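Local coordinates for uncharacterized protein (Pseudomonas aeruginosa, PDB 4O5P) that acts as a type VI secretion phospholipase effector, probably hydrolysing membrane phospholipids with an alpha/beta-hydrolase-type catalytic domain, at residues 65-71 with 110-116; 196-200 with 249-253. All coordinates share one frame; numbering follows the deposited sequence.

Interaction 1 of 2, residues 65-71 with 110-116; sequences IHITLGF and GIFKYYC
Tyr-114 turns an edge of its ring to Ile-67, with CD2 3.9 Å from Ile-67 CG2, which lies near the ring plane. The two residues sit on neighbouring parallel strands, 62-71 and 111-116, of the mixed sheet of the alpha/beta-hydrolase fold. The chain between them is partly helical and has no strand, so the two strands and the helices that join them form a beta-alpha-beta crossover. Gly-110 ends the preceding helix in a Schellman motif and leads directly into the second strand. Gly-110 O accepts the first ladder bond, from His-66 N at 2.7 Å. Five more backbone bonds follow, and the last runs from Cys-116 N to Gly-70 O at 2.8 Å.

One face carries Ile-67, Leu-69, Phe-71, Phe-112, Tyr-114 and Cys-116. Leu-69 has CG anti to its backbone N (chi1 -177°), which swings CD1 across to Tyr-114 CB at 3.8 Å. Phe-71 places CD1 3.9 Å from Cys-116 CB, and the cysteine sulfur makes an oblique contact with the same ring. Helix 139-162 lies on this face, and its Asp-155 OD2 is hydrogen-bonded to Tyr-114 OH. Helix 238-254 packs on Leu-69 and Phe-71.

His-66, Thr-68, Ile-111, Lys-113 and Tyr-115 occupy the other face. His-66 ND1 is hydrogen-bonded to Tyr-232 OH of strand 225-236, and Lys-113 extends to Ser-99 O. Thr-68 N donates to Phe-112 O, at 3.1 Å. A water accepts a hydrogen bond from Thr-68 OG1 at 2.8 Å and donates one to Phe-112 O at 2.9 Å, so this carbonyl oxygen receives two bonds.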
loop_
_atom_site.group_PDB
_atom_site.type_symbol
_atom_site.label_atom_id
_atom_site.label_comp_id
_atom_site.label_asym_id
_atom_site.label_seq_id
_atom_site.Cartn_x
_atom_site.Cartn_y
_atom_site.Cartn_z
ATOM N N ILE A 65 -2.107 -14.187 -24.656
ATOM C CA ILE A 65 -1.075 -14.134 -23.630
ATOM C C ILE A 65 -1.744 -13.717 -22.329
ATOM O O ILE A 65 -2.359 -12.650 -22.262
ATOM C CB ILE A 65 0.056 -13.151 -24.011
ATOM C CG1 ILE A 65 0.550 -13.478 -25.420
ATOM C CG2 ILE A 65 1.212 -13.219 -22.999
ATOM C CD1 ILE A 65 1.651 -12.594 -25.891
ATOM N N HIS A 66 -1.658 -14.572 -21.314
ATOM C CA HIS A 66 -2.332 -14.305 -20.047
ATOM C C HIS A 66 -1.262 -13.992 -19.015
ATOM O O HIS A 66 -0.334 -14.783 -18.816
ATOM C CB HIS A 66 -3.178 -15.508 -19.602
ATOM C CG HIS A 66 -4.368 -15.784 -20.477
ATOM N ND1 HIS A 66 -5.609 -15.215 -20.256
ATOM C CD2 HIS A 66 -4.515 -16.598 -21.550
ATOM C CE1 HIS A 66 -6.461 -15.656 -21.163
ATOM N NE2 HIS A 66 -5.826 -16.502 -21.956
ATOM N N ILE A 67 -1.382 -12.828 -18.372
ATOM C CA ILE A 67 -0.319 -12.343 -17.498
ATOM C C ILE A 67 -0.848 -11.950 -16.128
ATOM O O ILE A 67 -1.702 -11.077 -16.017
ATOM C CB ILE A 67 0.364 -11.103 -18.081
ATOM C CG1 ILE A 67 0.938 -11.388 -19.475
ATOM C CG2 ILE A 67 1.447 -10.592 -17.136
ATOM C CD1 ILE A 67 1.250 -10.123 -20.268
ATOM N N THR A 68 -0.324 -12.588 -15.088
ATOM C CA THR A 68 -0.591 -12.162 -13.714
ATOM C C THR A 68 0.581 -11.329 -13.177
ATOM O O THR A 68 1.746 -11.736 -13.303
ATOM C CB THR A 68 -0.810 -13.372 -12.797
ATOM O OG1 THR A 68 -1.876 -14.187 -13.310
ATOM C CG2 THR A 68 -1.158 -12.920 -11.387
ATOM N N LEU A 69 0.267 -10.179 -12.569
ATOM C CA LEU A 69 1.240 -9.286 -11.936
ATOM C C LEU A 69 0.803 -8.979 -10.492
ATOM O O LEU A 69 -0.300 -8.507 -10.270
ATOM C CB LEU A 69 1.324 -7.982 -12.734
ATOM C CG LEU A 69 2.314 -6.895 -12.336
ATOM C CD1 LEU A 69 3.689 -7.489 -12.178
ATOM C CD2 LEU A 69 2.360 -5.781 -13.387
ATOM N N GLY A 70 1.656 -9.265 -9.517
ATOM C CA GLY A 70 1.335 -9.006 -8.122
ATOM C C GLY A 70 2.303 -8.005 -7.521
ATOM O O GLY A 70 3.514 -8.239 -7.521
ATOM N N PHE A 71 1.769 -6.883 -7.030
ATOM C CA PHE A 71 2.545 -5.874 -6.325
ATOM C C PHE A 71 2.277 -6.013 -4.824
ATOM O O PHE A 71 1.160 -5.708 -4.333
ATOM C CB PHE A 71 2.122 -4.469 -6.751
ATOM C CG PHE A 71 2.317 -4.167 -8.215
ATOM C CD1 PHE A 71 3.532 -3.696 -8.679
ATOM C CD2 PHE A 71 1.262 -4.288 -9.111
ATOM C CE1 PHE A 71 3.715 -3.384 -10.013
ATOM C CE2 PHE A 71 1.428 -3.967 -10.449
ATOM C CZ PHE A 71 2.661 -3.514 -10.900
ATOM N N GLY A 110 1.796 -19.475 -23.126
ATOM C CA GLY A 110 1.187 -18.154 -23.105
ATOM C C GLY A 110 0.761 -17.624 -21.746
ATOM O O GLY A 110 0.162 -16.547 -21.646
ATOM N N ILE A 111 1.058 -18.378 -20.694
ATOM C CA ILE A 111 0.745 -17.927 -19.350
ATOM C C ILE A 111 2.028 -17.559 -18.612
ATOM O O ILE A 111 2.962 -18.368 -18.543
ATOM C CB ILE A 111 -0.040 -18.994 -18.567
ATOM C CG1 ILE A 111 -1.331 -19.341 -19.303
ATOM C CG2 ILE A 111 -0.367 -18.495 -17.163
ATOM C CD1 ILE A 111 -2.149 -20.418 -18.611
ATOM N N PHE A 112 2.056 -16.338 -18.066
ATOM C CA PHE A 112 3.221 -15.785 -17.367
ATOM C C PHE A 112 2.784 -15.246 -16.008
ATOM O O PHE A 112 1.641 -14.814 -15.853
ATOM C CB PHE A 112 3.797 -14.608 -18.161
ATOM C CG PHE A 112 4.346 -14.988 -19.498
ATOM C CD1 PHE A 112 3.510 -15.110 -20.602
ATOM C CD2 PHE A 112 5.710 -15.206 -19.658
ATOM C CE1 PHE A 112 4.033 -15.473 -21.848
ATOM C CE2 PHE A 112 6.231 -15.561 -20.889
ATOM C CZ PHE A 112 5.398 -15.698 -21.984
ATOM N N LYS A 113 3.683 -15.265 -15.026
ATOM C CA LYS A 113 3.406 -14.587 -13.754
ATOM C C LYS A 113 4.638 -13.839 -13.245
ATOM O O LYS A 113 5.786 -14.265 -13.470
ATOM C CB LYS A 113 2.838 -15.550 -12.695
ATOM C CG LYS A 113 3.848 -16.428 -11.979
ATOM C CD LYS A 113 3.114 -17.456 -11.116
ATOM C CE LYS A 113 4.061 -18.243 -10.219
ATOM N NZ LYS A 113 3.328 -19.282 -9.416
ATOM N N TYR A 114 4.388 -12.710 -12.582
ATOM C CA TYR A 114 5.449 -11.837 -12.118
ATOM C C TYR A 114 5.134 -11.351 -10.712
ATOM O O TYR A 114 3.972 -11.050 -10.396
ATOM C CB TYR A 114 5.592 -10.638 -13.055
ATOM C CG TYR A 114 5.958 -11.006 -14.478
ATOM C CD1 TYR A 114 7.278 -11.232 -14.837
ATOM C CD2 TYR A 114 4.980 -11.111 -15.463
ATOM C CE1 TYR A 114 7.625 -11.555 -16.148
ATOM C CE2 TYR A 114 5.308 -11.441 -16.766
ATOM C CZ TYR A 114 6.635 -11.662 -17.101
ATOM O OH TYR A 114 6.966 -11.981 -18.396
ATOM N N TYR A 115 6.159 -11.283 -9.870
ATOM C CA TYR A 115 5.988 -10.816 -8.497
ATOM C C TYR A 115 6.848 -9.600 -8.255
ATOM O O TYR A 115 8.028 -9.595 -8.589
ATOM C CB TYR A 115 6.382 -11.908 -7.488
ATOM C CG TYR A 115 6.476 -11.383 -6.067
ATOM C CD1 TYR A 115 5.331 -11.204 -5.289
ATOM C CD2 TYR A 115 7.706 -11.034 -5.513
ATOM C CE1 TYR A 115 5.411 -10.707 -3.993
ATOM C CE2 TYR A 115 7.796 -10.534 -4.227
ATOM C CZ TYR A 115 6.652 -10.369 -3.477
ATOM O OH TYR A 115 6.746 -9.890 -2.193
ATOM N N CYS A 116 6.269 -8.570 -7.658
ATOM C CA CYS A 116 7.037 -7.392 -7.297
ATOM C C CYS A 116 7.048 -7.202 -5.765
ATOM O O CYS A 116 5.989 -7.022 -5.159
ATOM C CB CYS A 116 6.441 -6.174 -8.000
ATOM S SG CYS A 116 7.282 -4.630 -7.658
HETATM O O HOH W 1 -0.681 -16.202 -14.752
#

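Interaction 2 of 2, residues 196-200 with 249-253; sequences EKKRR and WLQEL
Trp-249 carries the guanidinium of Arg-199 flat on one face of its indole. The planes differ by 5°, and Arg-199 CZ stands 3.5 Å from the centroid of the six-membered ring of Trp-249, a cation-pi stack. The residues belong to helices 238-254 and 195-219, whose short segments cross at -69° with axes 10.8 Å apart. Long side chains therefore bridge the gap. Arg-199 bends at chi3 (-71°), and this turn lays its end over the ring. Helix 139-162 touches both residues through Asn-147.

One turn further on, Glu-252 meets the edge of the same guanidinium. The grip is side-on and nearly coplanar. Arg-199 NE donates to Glu-252 OE2 at 3.2 Å, and Arg-199 NH2 donates to Glu-252 OE1 at 3.1 Å. Each oxygen uses its syn lone pair. The Glu-196 side chain runs antiparallel alongside that of Glu-252, with Glu-196 CG 3.4 Å from Glu-252 CD. A water donates to Glu-196 O at 3.0 Å and to Glu-252 OE2 at 2.9 Å, linking the helices again.

Leu-253 comes last. Leu-253 CD2 lies over one face of the Arg-200 guanidinium. Its backbone O takes a weak bond from Arg-200 NH2.

The guanidinium of Arg-199 is thus fixed in tilt by the indole and in rotation by the carboxylate. The backbone N of Glu-196 lies over its other face. The positive charge of Arg-199 probably offsets the closeness of the two acids, whose Glu-196 OE2 and Glu-252 OE1 are 4.2 Å apart.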
loop_
_atom_site.group_PDB
_atom_site.type_symbol
_atom_site.label_atom_id
_atom_site.label_comp_id
_atom_site.label_asym_id
_atom_site.label_seq_id
_atom_site.Cartn_x
_atom_site.Cartn_y
_atom_site.Cartn_z
ATOM N N GLU A 196 4.703 10.564 -18.243
ATOM C CA GLU A 196 4.054 9.983 -19.414
ATOM C C GLU A 196 5.027 9.948 -20.596
ATOM O O GLU A 196 5.265 8.889 -21.212
ATOM C CB GLU A 196 2.793 10.781 -19.759
ATOM C CG GLU A 196 1.845 10.061 -20.712
ATOM C CD GLU A 196 0.558 10.839 -20.988
ATOM O OE1 GLU A 196 0.364 11.925 -20.392
ATOM O OE2 GLU A 196 -0.258 10.358 -21.808
ATOM N N LYS A 197 5.621 11.100 -20.886
ATOM C CA LYS A 197 6.557 11.206 -22.001
ATOM C C LYS A 197 7.723 10.247 -21.854
ATOM O O LYS A 197 8.096 9.561 -22.816
ATOM C CB LYS A 197 7.082 12.636 -22.135
ATOM C CG LYS A 197 6.062 13.626 -22.654
ATOM C CD LYS A 197 6.683 15.016 -22.802
ATOM C CE LYS A 197 5.672 16.026 -23.367
ATOM N NZ LYS A 197 5.245 15.698 -24.761
ATOM N N LYS A 198 8.299 10.200 -20.654
ATOM C CA LYS A 198 9.473 9.365 -20.410
ATOM C C LYS A 198 9.171 7.871 -20.542
ATOM O O LYS A 198 9.967 7.122 -21.112
ATOM C CB LYS A 198 10.093 9.680 -19.048
ATOM C CG LYS A 198 10.620 11.104 -18.963
ATOM C CD LYS A 198 11.640 11.250 -17.855
ATOM C CE LYS A 198 12.917 10.504 -18.163
ATOM N NZ LYS A 198 13.879 10.628 -17.036
ATOM N N ARG A 199 8.023 7.446 -20.017
ATOM C CA ARG A 199 7.602 6.049 -20.100
ATOM C C ARG A 199 7.348 5.633 -21.557
ATOM O O ARG A 199 7.810 4.563 -22.017
ATOM C CB ARG A 199 6.330 5.826 -19.268
ATOM C CG ARG A 199 6.524 6.031 -17.775
ATOM C CD ARG A 199 5.312 5.577 -16.982
ATOM N NE ARG A 199 4.141 6.445 -17.134
ATOM C CZ ARG A 199 3.912 7.551 -16.417
ATOM N NH1 ARG A 199 4.784 7.962 -15.504
ATOM N NH2 ARG A 199 2.810 8.261 -16.627
ATOM N N ARG A 200 6.617 6.476 -22.287
ATOM C CA ARG A 200 6.347 6.165 -23.701
ATOM C C ARG A 200 7.631 6.091 -24.515
ATOM O O ARG A 200 7.853 5.114 -25.239
ATOM C CB ARG A 200 5.403 7.176 -24.343
ATOM C CG ARG A 200 5.079 6.826 -25.791
ATOM C CD ARG A 200 4.053 7.758 -26.387
ATOM N NE ARG A 200 2.750 7.652 -25.733
ATOM C CZ ARG A 200 1.871 6.674 -25.960
ATOM N NH1 ARG A 200 2.151 5.696 -26.816
ATOM N NH2 ARG A 200 0.711 6.669 -25.324
ATOM N N TRP A 249 -1.406 4.303 -16.090
ATOM C CA TRP A 249 -0.278 4.481 -17.014
ATOM C C TRP A 249 -0.355 3.520 -18.215
ATOM O O TRP A 249 0.055 3.846 -19.341
ATOM C CB TRP A 249 1.060 4.321 -16.271
ATOM C CG TRP A 249 1.274 5.359 -15.196
ATOM C CD1 TRP A 249 0.410 6.368 -14.833
ATOM C CD2 TRP A 249 2.424 5.495 -14.342
ATOM N NE1 TRP A 249 0.960 7.112 -13.813
ATOM C CE2 TRP A 249 2.188 6.597 -13.488
ATOM C CE3 TRP A 249 3.629 4.796 -14.219
ATOM C CZ2 TRP A 249 3.117 7.016 -12.529
ATOM C CZ3 TRP A 249 4.555 5.214 -13.262
ATOM C CH2 TRP A 249 4.286 6.308 -12.424
ATOM N N LEU A 250 -0.906 2.337 -17.987
ATOM C CA LEU A 250 -1.029 1.367 -19.056
ATOM C C LEU A 250 -2.113 1.838 -20.019
ATOM O O LEU A 250 -1.946 1.774 -21.249
ATOM C CB LEU A 250 -1.333 -0.013 -18.495
ATOM C CG LEU A 250 -1.544 -1.127 -19.520
ATOM C CD1 LEU A 250 -0.306 -1.285 -20.414
ATOM C CD2 LEU A 250 -1.860 -2.425 -18.804
ATOM N N GLN A 251 -3.212 2.332 -19.458
ATOM C CA GLN A 251 -4.301 2.826 -20.290
ATOM C C GLN A 251 -3.832 3.983 -21.154
ATOM O O GLN A 251 -4.126 4.022 -22.355
ATOM C CB GLN A 251 -5.489 3.270 -19.445
ATOM C CG GLN A 251 -6.689 3.634 -20.283
ATOM C CD GLN A 251 -7.810 4.243 -19.471
ATOM O OE1 GLN A 251 -7.577 4.872 -18.429
ATOM N NE2 GLN A 251 -9.041 4.066 -19.947
ATOM N N GLU A 252 -3.107 4.910 -20.532
ATOM C CA GLU A 252 -2.502 6.036 -21.226
ATOM C C GLU A 252 -1.586 5.560 -22.368
ATOM O O GLU A 252 -1.611 6.118 -23.470
ATOM C CB GLU A 252 -1.729 6.913 -20.216
ATOM C CG GLU A 252 -0.238 7.073 -20.529
ATOM C CD GLU A 252 0.654 7.210 -19.285
ATOM O OE1 GLU A 252 0.328 8.048 -18.390
ATOM O OE2 GLU A 252 1.692 6.487 -19.223
ATOM N N LEU A 253 -0.789 4.523 -22.103
ATOM C CA LEU A 253 0.157 4.015 -23.102
ATOM C C LEU A 253 -0.484 3.287 -24.287
ATOM O O LEU A 253 0.078 3.257 -25.392
ATOM C CB LEU A 253 1.136 3.057 -22.439
ATOM C CG LEU A 253 2.392 3.691 -21.859
ATOM C CD1 LEU A 253 3.024 2.760 -20.837
ATOM C CD2 LEU A 253 3.366 3.989 -22.985
HETATM O O HOH W 2 3.054 6.963 -21.708
#

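Interaction 1 is a buried strand pair in the central sheet. Interaction 2 is partly buried and joins two helices, with Glu-196 exposed to solvent. Their centres are about 20 Å apart and they do not touch. Two elements still connect them. Helix 238-254 backs the sheet of interaction 1 with its earlier turns and supplies its last turns to interaction 2. Helix 139-162 touches side chains of both contacts. The sheet contact relies on backbone bonds and apolar side chains. The helix contact relies on charge and a flat cation-pi stack. Helix 238-254 follows a probable nucleophile elbow, and Phe-71 touches that turn, so interaction 1 lies closer to the likely active site.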